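Local coordinates for protein delta-1-pyrroline-5-carboxylate dehydrogenase, mitochondrial (Mus musculus, PDB 4E3X) that catalyses the NAD+-dependent oxidation of L-glutamate gamma-semialdehyde to L-glutamate, the second and last step of mitochondrial proline breakdown, at residues 82-87 / 390-395; 149-154 / 236-241; 208-213 / 341-346; 375-380 / 426-431; 398-403 / 446-451. All blocks are in the same frame, centred on the assembly; numbering follows the deposited sequence.

Interaction 1: residues 82-87 / 390-395; sequences LSPFNH and AVIDAK. With PRO (proline), chain J.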
# COMPACT_ATOMS: atom_id res chain seq x y z
N LEU B 82 26.93 23.25 6.81
CA LEU B 82 27.47 24.52 6.32
C LEU B 82 26.40 25.34 5.61
O LEU B 82 25.49 24.78 5.01
CB LEU B 82 28.63 24.26 5.36
CG LEU B 82 29.69 23.26 5.82
CD1 LEU B 82 30.77 23.11 4.74
CD2 LEU B 82 30.29 23.66 7.17
N SER B 83 26.50 26.66 5.66
CA SER B 83 25.60 27.51 4.89
C SER B 83 26.02 27.44 3.42
O SER B 83 27.16 27.77 3.10
CB SER B 83 25.67 28.95 5.40
OG SER B 83 24.75 29.77 4.71
N PRO B 84 25.11 27.02 2.53
CA PRO B 84 25.54 26.77 1.14
C PRO B 84 26.15 27.98 0.43
O PRO B 84 27.04 27.81 -0.41
CB PRO B 84 24.24 26.34 0.46
CG PRO B 84 23.48 25.68 1.54
CD PRO B 84 23.76 26.49 2.78
N PHE B 85 25.68 29.18 0.76
CA PHE B 85 26.15 30.40 0.09
C PHE B 85 27.31 31.08 0.83
O PHE B 85 27.84 32.09 0.38
CB PHE B 85 24.99 31.38 -0.10
CG PHE B 85 24.24 31.70 1.17
CD1 PHE B 85 24.66 32.74 1.99
CD2 PHE B 85 23.12 30.97 1.54
CE1 PHE B 85 23.97 33.04 3.17
CE2 PHE B 85 22.43 31.25 2.71
CZ PHE B 85 22.85 32.29 3.52
N ASN B 86 27.71 30.50 1.96
CA ASN B 86 28.83 30.99 2.74
C ASN B 86 29.33 29.83 3.57
O ASN B 86 29.04 29.75 4.77
CB ASN B 86 28.42 32.15 3.64
CG ASN B 86 29.59 32.71 4.45
OD1 ASN B 86 30.75 32.46 4.14
ND2 ASN B 86 29.28 33.47 5.49
N HIS B 87 30.06 28.92 2.93
CA HIS B 87 30.34 27.64 3.56
C HIS B 87 31.35 27.72 4.70
O HIS B 87 31.57 26.73 5.40
CB HIS B 87 30.70 26.55 2.53
CG HIS B 87 31.65 27.00 1.47
ND1 HIS B 87 32.89 27.54 1.75
CD2 HIS B 87 31.55 26.97 0.12
CE1 HIS B 87 33.50 27.83 0.62
NE2 HIS B 87 32.71 27.50 -0.39
N ALA B 390 23.28 29.56 -3.95
CA ALA B 390 24.17 28.42 -4.10
C ALA B 390 23.44 27.09 -3.99
O ALA B 390 22.42 26.99 -3.31
CB ALA B 390 25.24 28.49 -3.03
N VAL B 391 23.98 26.07 -4.65
CA VAL B 391 23.50 24.71 -4.46
C VAL B 391 23.98 24.18 -3.11
O VAL B 391 24.79 24.82 -2.43
CB VAL B 391 23.92 23.78 -5.63
CG1 VAL B 391 23.34 24.29 -6.95
CG2 VAL B 391 25.44 23.63 -5.71
N ILE B 392 23.47 23.02 -2.72
CA ILE B 392 23.48 22.62 -1.31
C ILE B 392 24.85 22.31 -0.70
O ILE B 392 25.10 22.67 0.45
CB ILE B 392 22.50 21.44 -1.07
CG1 ILE B 392 22.29 21.18 0.43
CG2 ILE B 392 22.95 20.18 -1.81
CD1 ILE B 392 21.56 22.30 1.17
N ASP B 393 25.72 21.63 -1.44
CA ASP B 393 26.98 21.19 -0.87
C ASP B 393 28.03 20.91 -1.93
O ASP B 393 27.79 21.05 -3.13
CB ASP B 393 26.79 19.98 0.08
CG ASP B 393 26.30 18.72 -0.63
OD1 ASP B 393 26.21 18.68 -1.87
OD2 ASP B 393 25.99 17.74 0.09
N ALA B 394 29.22 20.54 -1.46
CA ALA B 394 30.35 20.31 -2.34
C ALA B 394 30.09 19.19 -3.34
O ALA B 394 30.51 19.28 -4.50
CB ALA B 394 31.60 20.02 -1.53
N LYS B 395 29.39 18.15 -2.91
CA LYS B 395 29.11 17.01 -3.79
C LYS B 395 28.17 17.42 -4.93
O LYS B 395 28.38 17.04 -6.08
CB LYS B 395 28.53 15.84 -2.99
N PRO J . 24.16 16.55 -1.90
CA PRO J . 24.75 15.21 -1.78
C PRO J . 25.10 14.63 -3.15
O PRO J . 25.00 15.32 -4.17
CB PRO J . 23.65 14.38 -1.10
CG PRO J . 22.44 15.30 -0.98
CD PRO J . 22.99 16.69 -1.01
OXT PRO J . 25.50 13.48 -3.26
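The type I turn from Ser-83 to Asn-86, following strand 78-83, packs its proline against the loop that runs into helix 394-409, and no hydrogen bond joins the two segments. Pro-84 lies alongside Ile-392, both side chains pointing the same way. Pro-84 CB rests 3.3 Å from Val-391 O, and Pro-84 CG is 3.9 Å from Ile-392 CD1, so the ring meets backbone carbonyls as well as carbon. In return Ala-390 CB packs against the turn, 3.3 Å from Pro-84 O and 4.1 Å from Phe-85 CB. The Phe-85 ring itself swings off the contact, because its CG stands between the backbone N and the carbonyl carbon (chi1 54°); Ser-83 OG lies over one face of that ring. Farther along the loop a proline molecule is bound: Ile-392 CG2 touches CD of the bound proline at 3.6 Å, and the ligand's N gives a weak hydrogen bond of 3.0 Å to Asp-393 OD1. That oxygen also accepts from Ala-396 N, which holds the carboxylate in place for the ligand's probably charged amine. Asp-393 thus acts as a classic helix N-cap.

Interaction 2: residues 149-154 / 236-241; sequences VGQGKT and DTAMLA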
# COMPACT_ATOMS: atom_id res chain seq x y z
N VAL B 149 19.18 29.90 5.69
CA VAL B 149 20.60 29.92 6.01
C VAL B 149 21.24 28.54 5.91
O VAL B 149 22.37 28.41 5.46
CB VAL B 149 20.84 30.56 7.40
CG1 VAL B 149 22.28 30.39 7.84
CG2 VAL B 149 20.45 32.03 7.37
N GLY B 150 20.49 27.51 6.30
CA GLY B 150 21.03 26.17 6.31
C GLY B 150 20.91 25.43 4.99
O GLY B 150 21.76 24.60 4.67
N GLN B 151 19.86 25.71 4.22
CA GLN B 151 19.63 25.02 2.95
C GLN B 151 19.79 25.92 1.73
O GLN B 151 19.74 25.45 0.60
CB GLN B 151 18.27 24.32 2.94
CG GLN B 151 18.19 23.10 3.84
CD GLN B 151 16.88 23.05 4.60
OE1 GLN B 151 16.76 23.58 5.70
NE2 GLN B 151 15.87 22.42 4.00
N GLY B 152 20.01 27.22 1.95
CA GLY B 152 20.28 28.14 0.86
C GLY B 152 19.05 28.63 0.11
O GLY B 152 19.17 29.11 -1.02
N LYS B 153 17.88 28.49 0.71
CA LYS B 153 16.64 28.95 0.08
C LYS B 153 16.45 30.46 0.13
O LYS B 153 16.87 31.12 1.07
CB LYS B 153 15.43 28.26 0.73
CG LYS B 153 15.43 26.75 0.55
CD LYS B 153 14.03 26.14 0.51
CE LYS B 153 14.13 24.69 0.10
NZ LYS B 153 12.81 24.03 -0.05
N THR B 154 15.79 30.99 -0.90
CA THR B 154 15.33 32.37 -0.85
C THR B 154 14.11 32.48 0.07
O THR B 154 13.52 31.47 0.46
CB THR B 154 14.91 32.86 -2.24
OG1 THR B 154 13.91 31.97 -2.75
CG2 THR B 154 16.11 32.90 -3.19
N ASP B 236 21.60 15.58 6.70
CA ASP B 236 22.72 16.35 7.22
C ASP B 236 22.66 17.81 6.78
O ASP B 236 22.95 18.72 7.55
CB ASP B 236 24.05 15.78 6.71
CG ASP B 236 24.35 14.39 7.22
OD1 ASP B 236 23.58 13.82 8.02
OD2 ASP B 236 25.40 13.87 6.81
N THR B 237 22.29 18.02 5.52
CA THR B 237 22.34 19.35 4.93
C THR B 237 21.07 20.17 5.19
O THR B 237 20.95 21.30 4.71
CB THR B 237 22.68 19.28 3.43
OG1 THR B 237 22.00 18.17 2.84
CG2 THR B 237 24.17 19.05 3.23
N ALA B 238 20.16 19.62 6.00
CA ALA B 238 18.98 20.36 6.47
C ALA B 238 18.82 20.22 7.98
O ALA B 238 17.71 20.36 8.50
CB ALA B 238 17.71 19.87 5.76
N MET B 239 19.91 19.96 8.69
CA MET B 239 19.82 19.63 10.11
C MET B 239 19.22 20.76 10.97
O MET B 239 18.38 20.50 11.84
CB MET B 239 21.19 19.22 10.64
CG MET B 239 21.17 18.56 12.00
SD MET B 239 20.20 17.03 11.99
CE MET B 239 20.93 16.16 10.63
N LEU B 240 19.68 21.98 10.74
CA LEU B 240 19.25 23.12 11.54
C LEU B 240 17.73 23.29 11.51
O LEU B 240 17.08 23.36 12.56
CB LEU B 240 19.94 24.39 11.01
CG LEU B 240 19.73 25.67 11.81
CD1 LEU B 240 20.44 25.61 13.16
CD2 LEU B 240 20.20 26.88 10.99
N ALA B 241 17.14 23.33 10.32
CA ALA B 241 15.69 23.46 10.22
C ALA B 241 14.96 22.21 10.69
O ALA B 241 13.88 22.30 11.28
CB ALA B 241 15.27 23.82 8.81
O HOH W 1 18.56 24.04 7.69
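The side-chain amide of Gln-151 is the flat group of this contact, and Ala-238 lies over one of its faces: Ala-238 CB stands 3.5 Å from Gln-151 CD, almost straight above it and only slightly farther from the amide's O and N. The two ends of the amide do different work. At the oxygen end Ala-241 CB is 3.5 Å from Gln-151 OE1, and a water donates to Gln-151 OE1 over 2.7 Å while accepting from Ala-241 N over 3.1 Å. The nitrogen end turns to the other side, where Gln-151 NE2 is hydrogen-bonded to Phe-210 O and Thr-213 OG1; with both ends engaged, the flip of the amide is fixed. A bend at chi2 (138°) lays the group flat on the alanine. Closer to the backbone, Gln-151 CG comes to 3.4 Å from Thr-237 O. Here the C-terminal end of helix 140-151 meets the start of helix 239-251, the helix of a beta-alpha-beta crossover between parallel strands 230-233 and 259-261 in the Rossmann-like NAD-binding domain. Ala-238 is the N-cap, and Ala-241 N belongs to the first helical turn, whose N-H groups lack an intrahelical carbonyl; the bridging water supplies one acceptor. Gly-150 O and Thr-237 O, both acceptors, approach to 3.4 Å, and Gln-81 NE2 provides Gly-150 O with a donor.

Interaction 3: residues 208-213 / 341-346; sequences SPFNFT and FEYGGQ. With PRO (proline), chain K; PRO (proline), chain J.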
# COMPACT_ATOMS: atom_id res chain seq x y z
N SER B 208 14.83 11.46 5.45
CA SER B 208 14.39 12.66 4.73
C SER B 208 15.52 13.37 3.97
O SER B 208 16.69 13.23 4.32
CB SER B 208 13.68 13.61 5.70
OG SER B 208 14.50 13.94 6.80
N PRO B 209 15.16 14.13 2.93
CA PRO B 209 16.16 14.75 2.05
C PRO B 209 16.44 16.21 2.42
O PRO B 209 15.71 16.83 3.19
CB PRO B 209 15.47 14.70 0.69
CG PRO B 209 14.04 14.97 1.04
CD PRO B 209 13.80 14.28 2.37
N PHE B 210 17.49 16.77 1.82
CA PHE B 210 17.90 18.12 2.17
C PHE B 210 16.95 19.19 1.66
O PHE B 210 16.92 20.30 2.19
CB PHE B 210 19.30 18.43 1.62
CG PHE B 210 19.34 18.70 0.13
CD1 PHE B 210 19.21 19.99 -0.36
CD2 PHE B 210 19.54 17.66 -0.78
CE1 PHE B 210 19.26 20.25 -1.73
CE2 PHE B 210 19.59 17.91 -2.14
CZ PHE B 210 19.45 19.21 -2.61
N ASN B 211 16.23 18.87 0.60
CA ASN B 211 15.72 19.95 -0.25
C ASN B 211 14.40 20.56 0.16
O ASN B 211 14.04 21.64 -0.33
CB ASN B 211 15.74 19.56 -1.73
CG ASN B 211 14.80 18.42 -2.04
OD1 ASN B 211 14.49 17.59 -1.18
ND2 ASN B 211 14.36 18.35 -3.28
N PHE B 212 13.67 19.89 1.03
CA PHE B 212 12.45 20.45 1.61
C PHE B 212 12.37 20.16 3.09
O PHE B 212 12.30 19.00 3.49
CB PHE B 212 11.20 19.92 0.91
CG PHE B 212 11.01 20.47 -0.46
CD1 PHE B 212 11.52 19.82 -1.57
CD2 PHE B 212 10.33 21.67 -0.65
CE1 PHE B 212 11.36 20.33 -2.84
CE2 PHE B 212 10.16 22.19 -1.93
CZ PHE B 212 10.67 21.52 -3.02
N THR B 213 12.38 21.21 3.89
CA THR B 213 12.16 21.07 5.32
C THR B 213 10.84 20.34 5.61
O THR B 213 10.77 19.52 6.53
CB THR B 213 12.17 22.45 5.98
OG1 THR B 213 13.49 22.99 5.82
CG2 THR B 213 11.82 22.41 7.46
N PHE B 341 14.87 26.75 -12.50
CA PHE B 341 15.92 27.45 -11.76
C PHE B 341 15.60 27.84 -10.31
O PHE B 341 16.52 28.14 -9.56
CB PHE B 341 16.36 28.69 -12.54
CG PHE B 341 16.90 28.40 -13.91
CD1 PHE B 341 17.74 27.31 -14.13
CD2 PHE B 341 16.57 29.20 -14.99
CE1 PHE B 341 18.24 27.03 -15.39
CE2 PHE B 341 17.06 28.93 -16.26
CZ PHE B 341 17.90 27.84 -16.46
N GLU B 342 14.33 27.85 -9.91
CA GLU B 342 14.02 28.14 -8.51
C GLU B 342 14.70 27.11 -7.62
O GLU B 342 14.78 25.92 -7.97
CB GLU B 342 12.52 28.18 -8.26
CG GLU B 342 11.87 29.45 -8.78
CD GLU B 342 10.37 29.50 -8.54
OE1 GLU B 342 9.70 28.46 -8.69
OE2 GLU B 342 9.87 30.59 -8.20
N TYR B 343 15.21 27.57 -6.48
CA TYR B 343 16.03 26.76 -5.58
C TYR B 343 17.15 26.04 -6.35
O TYR B 343 17.53 24.91 -6.04
CB TYR B 343 15.19 25.81 -4.71
CG TYR B 343 16.00 25.16 -3.60
CD1 TYR B 343 16.88 25.91 -2.83
CD2 TYR B 343 15.88 23.80 -3.33
CE1 TYR B 343 17.64 25.33 -1.83
CE2 TYR B 343 16.64 23.21 -2.32
CZ TYR B 343 17.51 23.99 -1.57
OH TYR B 343 18.27 23.41 -0.58
N GLY B 344 17.67 26.71 -7.38
CA GLY B 344 18.75 26.15 -8.18
C GLY B 344 18.43 24.83 -8.86
O GLY B 344 19.33 24.02 -9.08
N GLY B 345 17.15 24.60 -9.15
CA GLY B 345 16.72 23.36 -9.78
C GLY B 345 16.82 22.14 -8.87
O GLY B 345 16.72 21.01 -9.35
N GLN B 346 17.01 22.37 -7.58
CA GLN B 346 17.17 21.27 -6.63
C GLN B 346 15.84 20.75 -6.12
O GLN B 346 15.59 20.68 -4.91
CB GLN B 346 18.05 21.72 -5.46
CG GLN B 346 19.40 22.23 -5.91
CD GLN B 346 20.22 22.73 -4.74
OE1 GLN B 346 21.20 22.09 -4.35
NE2 GLN B 346 19.80 23.85 -4.16
N PRO K . 6.39 18.97 -3.78
CA PRO K . 7.43 19.79 -4.40
C PRO K . 7.00 20.36 -5.75
O PRO K . 5.97 19.99 -6.32
CB PRO K . 8.57 18.80 -4.58
CG PRO K . 8.44 17.90 -3.40
CD PRO K . 6.95 17.77 -3.14
OXT PRO K . 7.68 21.24 -6.29
N PRO J . 24.16 16.55 -1.90
CA PRO J . 24.75 15.21 -1.78
C PRO J . 25.10 14.63 -3.15
O PRO J . 25.00 15.32 -4.17
CB PRO J . 23.65 14.38 -1.10
CG PRO J . 22.44 15.30 -0.98
CD PRO J . 22.99 16.69 -1.01
OXT PRO J . 25.50 13.48 -3.26
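Asn-211 and Gln-346 bring two irregular backbones within 6.7 Å, measured from CA to CA. In 341-346 three successive residues, Tyr-343, Gly-344 and Gly-345, take positive phi, giving a tight left-handed turn in which Gln-346 N reaches back to Tyr-343 O. Gln-346 NE2 grips that oxygen too, from the opposite face of its carbonyl plane, and lies 3.4 Å above the plane of the Tyr-343 ring, over its centre. The turn presents Gln-346 O to Asn-211 ND2, 3.1 Å away; the bond is nearly straight (164°) and lies in the asparagine's amide plane, which chi1 of 65°, with CG between the backbone N and the carbonyl carbon, turns this way. Asn-211 probably stabilises the transition state, as the oxyanion-hole asparagine does in other aldehyde dehydrogenases, and this bond fixes its amide. Beside it, Tyr-343 OH meets the edge of the Phe-210 ring, 3.5 Å from Phe-210 CE1, while hydrogen-bonding to Gln-151 O. Gln-346 OE1, 3.7 Å from Phe-210 CE1, accepts from Ile-392 N. Two bound prolines flank the group: CD of one lies 3.6 Å from Phe-210 CD2, and the other sits over a face of Phe-212. Segment 208-213 links strand 203-207 to helix 213-225, Phe-212 packing on helix 155-180, while 341-346 leads from helix 329-341 towards strand 351-357.

Interaction 4: residues 375-380 / 426-431; sequences IKVGDP and GYYVEP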
# COMPACT_ATOMS: atom_id res chain seq x y z
N ILE B 375 18.47 37.20 -14.26
CA ILE B 375 18.42 36.32 -13.09
C ILE B 375 19.58 36.61 -12.15
O ILE B 375 20.74 36.52 -12.53
CB ILE B 375 18.45 34.84 -13.48
CG1 ILE B 375 17.21 34.48 -14.29
CG2 ILE B 375 18.58 33.96 -12.24
CD1 ILE B 375 17.23 33.08 -14.88
N LYS B 376 19.25 36.98 -10.91
CA LYS B 376 20.26 37.31 -9.92
C LYS B 376 20.54 36.11 -9.02
O LYS B 376 19.64 35.58 -8.38
CB LYS B 376 19.81 38.50 -9.07
N VAL B 377 21.81 35.71 -8.98
CA VAL B 377 22.27 34.65 -8.09
C VAL B 377 23.12 35.28 -6.99
O VAL B 377 24.05 36.05 -7.28
CB VAL B 377 23.08 33.58 -8.86
CG1 VAL B 377 23.62 32.53 -7.92
CG2 VAL B 377 22.22 32.95 -9.97
N GLY B 378 22.80 35.00 -5.74
CA GLY B 378 23.51 35.62 -4.63
C GLY B 378 23.06 35.14 -3.27
O GLY B 378 22.40 34.11 -3.14
N ASP B 379 23.41 35.91 -2.24
CA ASP B 379 23.12 35.60 -0.85
C ASP B 379 21.66 35.94 -0.56
O ASP B 379 21.27 37.10 -0.63
CB ASP B 379 24.08 36.43 0.03
CG ASP B 379 23.87 36.23 1.52
OD1 ASP B 379 22.75 35.95 1.97
OD2 ASP B 379 24.87 36.38 2.26
N PRO B 380 20.85 34.92 -0.22
CA PRO B 380 19.40 35.14 -0.06
C PRO B 380 19.05 35.84 1.25
O PRO B 380 17.97 36.43 1.35
CB PRO B 380 18.84 33.72 -0.05
CG PRO B 380 19.94 32.90 0.57
CD PRO B 380 21.24 33.53 0.09
N GLY B 426 30.65 30.33 -1.71
CA GLY B 426 29.52 29.43 -1.58
C GLY B 426 29.54 28.51 -2.78
O GLY B 426 30.38 28.68 -3.66
N TYR B 427 28.63 27.55 -2.84
CA TYR B 427 28.58 26.61 -3.96
C TYR B 427 27.77 27.20 -5.12
O TYR B 427 26.70 26.71 -5.45
CB TYR B 427 28.04 25.26 -3.50
CG TYR B 427 28.88 24.68 -2.37
CD1 TYR B 427 30.19 24.29 -2.59
CD2 TYR B 427 28.36 24.56 -1.08
CE1 TYR B 427 30.97 23.78 -1.57
CE2 TYR B 427 29.14 24.04 -0.05
CZ TYR B 427 30.44 23.65 -0.31
OH TYR B 427 31.22 23.14 0.71
N TYR B 428 28.30 28.25 -5.72
CA TYR B 428 27.54 29.04 -6.68
C TYR B 428 27.62 28.54 -8.12
O TYR B 428 28.70 28.46 -8.70
CB TYR B 428 27.98 30.50 -6.62
CG TYR B 428 27.38 31.30 -5.49
CD1 TYR B 428 26.02 31.61 -5.47
CD2 TYR B 428 28.18 31.79 -4.46
CE1 TYR B 428 25.48 32.37 -4.45
CE2 TYR B 428 27.64 32.55 -3.44
CZ TYR B 428 26.29 32.84 -3.44
OH TYR B 428 25.76 33.60 -2.43
N VAL B 429 26.46 28.25 -8.69
CA VAL B 429 26.33 27.84 -10.08
C VAL B 429 25.35 28.77 -10.78
O VAL B 429 24.23 28.96 -10.31
CB VAL B 429 25.80 26.40 -10.19
CG1 VAL B 429 25.72 25.95 -11.65
CG2 VAL B 429 26.67 25.45 -9.38
N GLU B 430 25.77 29.37 -11.90
CA GLU B 430 24.87 30.20 -12.69
C GLU B 430 23.79 29.33 -13.34
O GLU B 430 24.02 28.14 -13.60
CB GLU B 430 25.64 30.95 -13.78
CG GLU B 430 26.65 31.95 -13.24
CD GLU B 430 26.02 32.99 -12.32
OE1 GLU B 430 26.62 33.28 -11.26
OE2 GLU B 430 24.94 33.52 -12.66
N PRO B 431 22.61 29.91 -13.61
CA PRO B 431 21.62 29.13 -14.35
C PRO B 431 22.16 28.84 -15.75
O PRO B 431 22.79 29.71 -16.36
CB PRO B 431 20.41 30.07 -14.41
CG PRO B 431 20.97 31.44 -14.24
CD PRO B 431 22.15 31.28 -13.32
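Val-377 and Tyr-428 slide past each other in opposite directions, the valine lying beside the ring while the tyrosine runs past it to the Gly-378 peptide. With CG1 anti to the backbone N (chi1 177°), Val-377 sends one methyl to each neighbour: Val-377 CG1 stands 3.6 Å from Tyr-428 CD1, while Val-377 CG2 faces Pro-431 head-on, 3.7 Å from Pro-431 CD. Farther along, Ile-375 and Pro-431 pass in opposite senses, with Ile-375 CG2 4.0 Å from Pro-431 CG. The two chains run nearly antiparallel (163°), yet too far apart to pair as strands: 428-436 belongs to the mixed sheet of the catalytic domain, and loop 375-380 runs alongside its beginning, meeting it through side chains and, at Gly-378, a peptide packed on the tyrosine. Tyr-428 OH lies 3.2 Å from Gly-378 C, without a hydrogen bond. Gly-378 O sits at the ring edge and takes its bond from Ser-389 OG. Were the ring cut back to an alanine, Val-377 CG1 and the Gly-378 peptide would probably lose their neighbour and a gap would open between loop and strand. Phe-341 packs on both Ile-375 and Pro-431, and Trp-557 of the second subunit reaches Ile-375.

Interaction 5: residues 398-403 / 446-451; sequences ARIKKW and EEIFGP. With PRO (proline), chain J.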
# COMPACT_ATOMS: atom_id res chain seq x y z
N ALA B 398 30.16 19.59 -7.39
CA ALA B 398 31.04 18.78 -8.23
C ALA B 398 30.29 18.04 -9.34
O ALA B 398 30.77 17.96 -10.47
CB ALA B 398 31.84 17.80 -7.39
N ARG B 399 29.12 17.49 -9.01
CA ARG B 399 28.31 16.78 -10.00
C ARG B 399 27.84 17.73 -11.09
O ARG B 399 27.95 17.41 -12.28
CB ARG B 399 27.10 16.09 -9.35
CG ARG B 399 26.19 15.38 -10.36
CD ARG B 399 24.96 14.74 -9.72
NE ARG B 399 24.10 15.73 -9.09
CZ ARG B 399 24.04 15.94 -7.78
NH1 ARG B 399 24.78 15.21 -6.96
NH2 ARG B 399 23.24 16.87 -7.30
N ILE B 400 27.33 18.89 -10.70
CA ILE B 400 26.83 19.87 -11.66
C ILE B 400 27.96 20.35 -12.57
O ILE B 400 27.79 20.43 -13.79
CB ILE B 400 26.15 21.05 -10.94
CG1 ILE B 400 24.92 20.55 -10.19
CG2 ILE B 400 25.79 22.15 -11.92
CD1 ILE B 400 24.48 21.46 -9.05
N LYS B 401 29.12 20.63 -11.98
CA LYS B 401 30.29 21.06 -12.73
C LYS B 401 30.67 20.05 -13.81
O LYS B 401 31.03 20.43 -14.92
CB LYS B 401 31.47 21.29 -11.78
CG LYS B 401 32.73 21.84 -12.43
CD LYS B 401 33.76 22.23 -11.38
N LYS B 402 30.56 18.76 -13.49
CA LYS B 402 30.87 17.71 -14.46
C LYS B 402 29.88 17.70 -15.62
O LYS B 402 30.25 17.48 -16.77
CB LYS B 402 30.90 16.34 -13.77
N TRP B 403 28.61 17.96 -15.33
CA TRP B 403 27.61 18.02 -16.38
C TRP B 403 27.81 19.24 -17.28
O TRP B 403 27.60 19.17 -18.49
CB TRP B 403 26.19 17.98 -15.80
CG TRP B 403 25.74 16.60 -15.47
CD1 TRP B 403 25.60 16.05 -14.23
CD2 TRP B 403 25.37 15.57 -16.41
NE1 TRP B 403 25.17 14.75 -14.33
CE2 TRP B 403 25.02 14.43 -15.66
CE3 TRP B 403 25.31 15.52 -17.80
CZ2 TRP B 403 24.60 13.24 -16.26
CZ3 TRP B 403 24.90 14.34 -18.40
CH2 TRP B 403 24.55 13.22 -17.63
N GLU B 446 19.41 11.87 -17.26
CA GLU B 446 19.91 11.75 -15.89
C GLU B 446 19.57 12.97 -15.03
O GLU B 446 19.72 14.11 -15.46
CB GLU B 446 21.41 11.47 -15.89
CG GLU B 446 21.77 10.22 -16.69
CD GLU B 446 23.25 9.93 -16.70
OE1 GLU B 446 23.88 10.01 -15.62
OE2 GLU B 446 23.78 9.62 -17.79
N GLU B 447 19.12 12.71 -13.80
CA GLU B 447 18.74 13.77 -12.88
C GLU B 447 19.97 14.49 -12.33
O GLU B 447 20.80 13.89 -11.65
CB GLU B 447 17.87 13.23 -11.74
CG GLU B 447 17.30 14.32 -10.83
CD GLU B 447 16.45 13.77 -9.69
OE1 GLU B 447 16.88 12.79 -9.05
OE2 GLU B 447 15.35 14.32 -9.45
N ILE B 448 20.08 15.78 -12.63
CA ILE B 448 21.24 16.57 -12.23
C ILE B 448 21.05 17.24 -10.87
O ILE B 448 22.01 17.36 -10.10
CB ILE B 448 21.57 17.62 -13.31
CG1 ILE B 448 21.93 16.92 -14.63
CG2 ILE B 448 22.70 18.53 -12.86
CD1 ILE B 448 22.09 17.86 -15.79
N PHE B 449 19.83 17.68 -10.57
CA PHE B 449 19.55 18.39 -9.32
C PHE B 449 20.39 19.67 -9.23
O PHE B 449 21.04 19.96 -8.22
CB PHE B 449 19.74 17.48 -8.09
CG PHE B 449 18.49 17.30 -7.28
CD1 PHE B 449 18.43 17.75 -5.97
CD2 PHE B 449 17.38 16.69 -7.83
CE1 PHE B 449 17.27 17.59 -5.22
CE2 PHE B 449 16.22 16.51 -7.09
CZ PHE B 449 16.17 16.97 -5.78
N GLY B 450 20.36 20.44 -10.31
CA GLY B 450 21.06 21.70 -10.40
C GLY B 450 20.36 22.58 -11.41
O GLY B 450 19.40 22.15 -12.04
N PRO B 451 20.83 23.83 -11.58
CA PRO B 451 20.13 24.79 -12.43
C PRO B 451 20.53 24.62 -13.89
O PRO B 451 21.15 25.49 -14.49
CB PRO B 451 20.60 26.14 -11.88
CG PRO B 451 21.97 25.87 -11.36
CD PRO B 451 21.94 24.45 -10.83
N PRO J . 24.16 16.55 -1.90
CA PRO J . 24.75 15.21 -1.78
C PRO J . 25.10 14.63 -3.15
O PRO J . 25.00 15.32 -4.17
CB PRO J . 23.65 14.38 -1.10
CG PRO J . 22.44 15.30 -0.98
CD PRO J . 22.99 16.69 -1.01
OXT PRO J . 25.50 13.48 -3.26
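Arg-399 donates from two nitrogens together to one carbonyl oxygen, Arg-399 NE to Ile-448 O at 2.8 Å and Arg-399 NH2 to Ile-448 O at 3.1 Å, both from the same face of the carbonyl plane. The oxygen lies within 8° of the guanidinium plane. The third nitrogen points to the ligand: Arg-399 NH1 donates over 2.8 Å to PRO O, a carboxylate oxygen of the bound proline. A bend at chi3 (62°) in an otherwise extended chain turns the group between these partners. A leucine in place of Arg-399 would probably leave the proline carboxylate without this charge partner and Ile-448 O without two of its donors. The carbonyl so held belongs to the Glu-x-Phe-Gly-Pro motif of aldehyde dehydrogenases: Glu-447 is an NAD+-binding residue, and the Phe-449 ring lies against Asn-211, close to the nucleophile Cys-348. Around this shell helix 394-409 packs on the loop. Ile-448 CG1 makes a CH-pi contact over the five-membered ring of Trp-403, 3.8 Å from its centroid, and Ile-448 CG2 is 4.0 Å from Ile-400 CG1. Glu-446 meets the indole's edge, its carboxylate nearly perpendicular to the ring (83°), with Glu-446 OE1 3.4 Å from Trp-403 CZ2. Ile-400 CD1 comes to 3.7 Å from Gly-450 CA, where a beta carbon would clash with it. Behind these, Ile-443 packs on both Trp-403 and Ile-448, and Val-429 backs Ile-400 and Pro-451.

In the fold
The five contacts are connected, and interactions 1, 3 and 5 share a single bound proline, their centres 12 to 14 Å apart. Interaction 3 lies nearest the nucleophile: the side chain of Asn-211 is about 4 Å from that of Cys-348, and Phe-449 CZ of interaction 5 touches Asn-211 ND2 at 3.4 Å. Interactions 1 and 3 each touch all the others; Ser-83 OG, for example, bonds to Val-149 O of interaction 2 at 2.8 Å. Interaction 4 lies away from the catalytic site, yet Val-391 N of interaction 1 bonds to its Tyr-427 O at 2.9 Å, and Val-429 CG1 packs 3.8 Å from Pro-451 CG of interaction 5. Interactions 2 and 5 do not touch, their nearest atoms being about 9 Å apart.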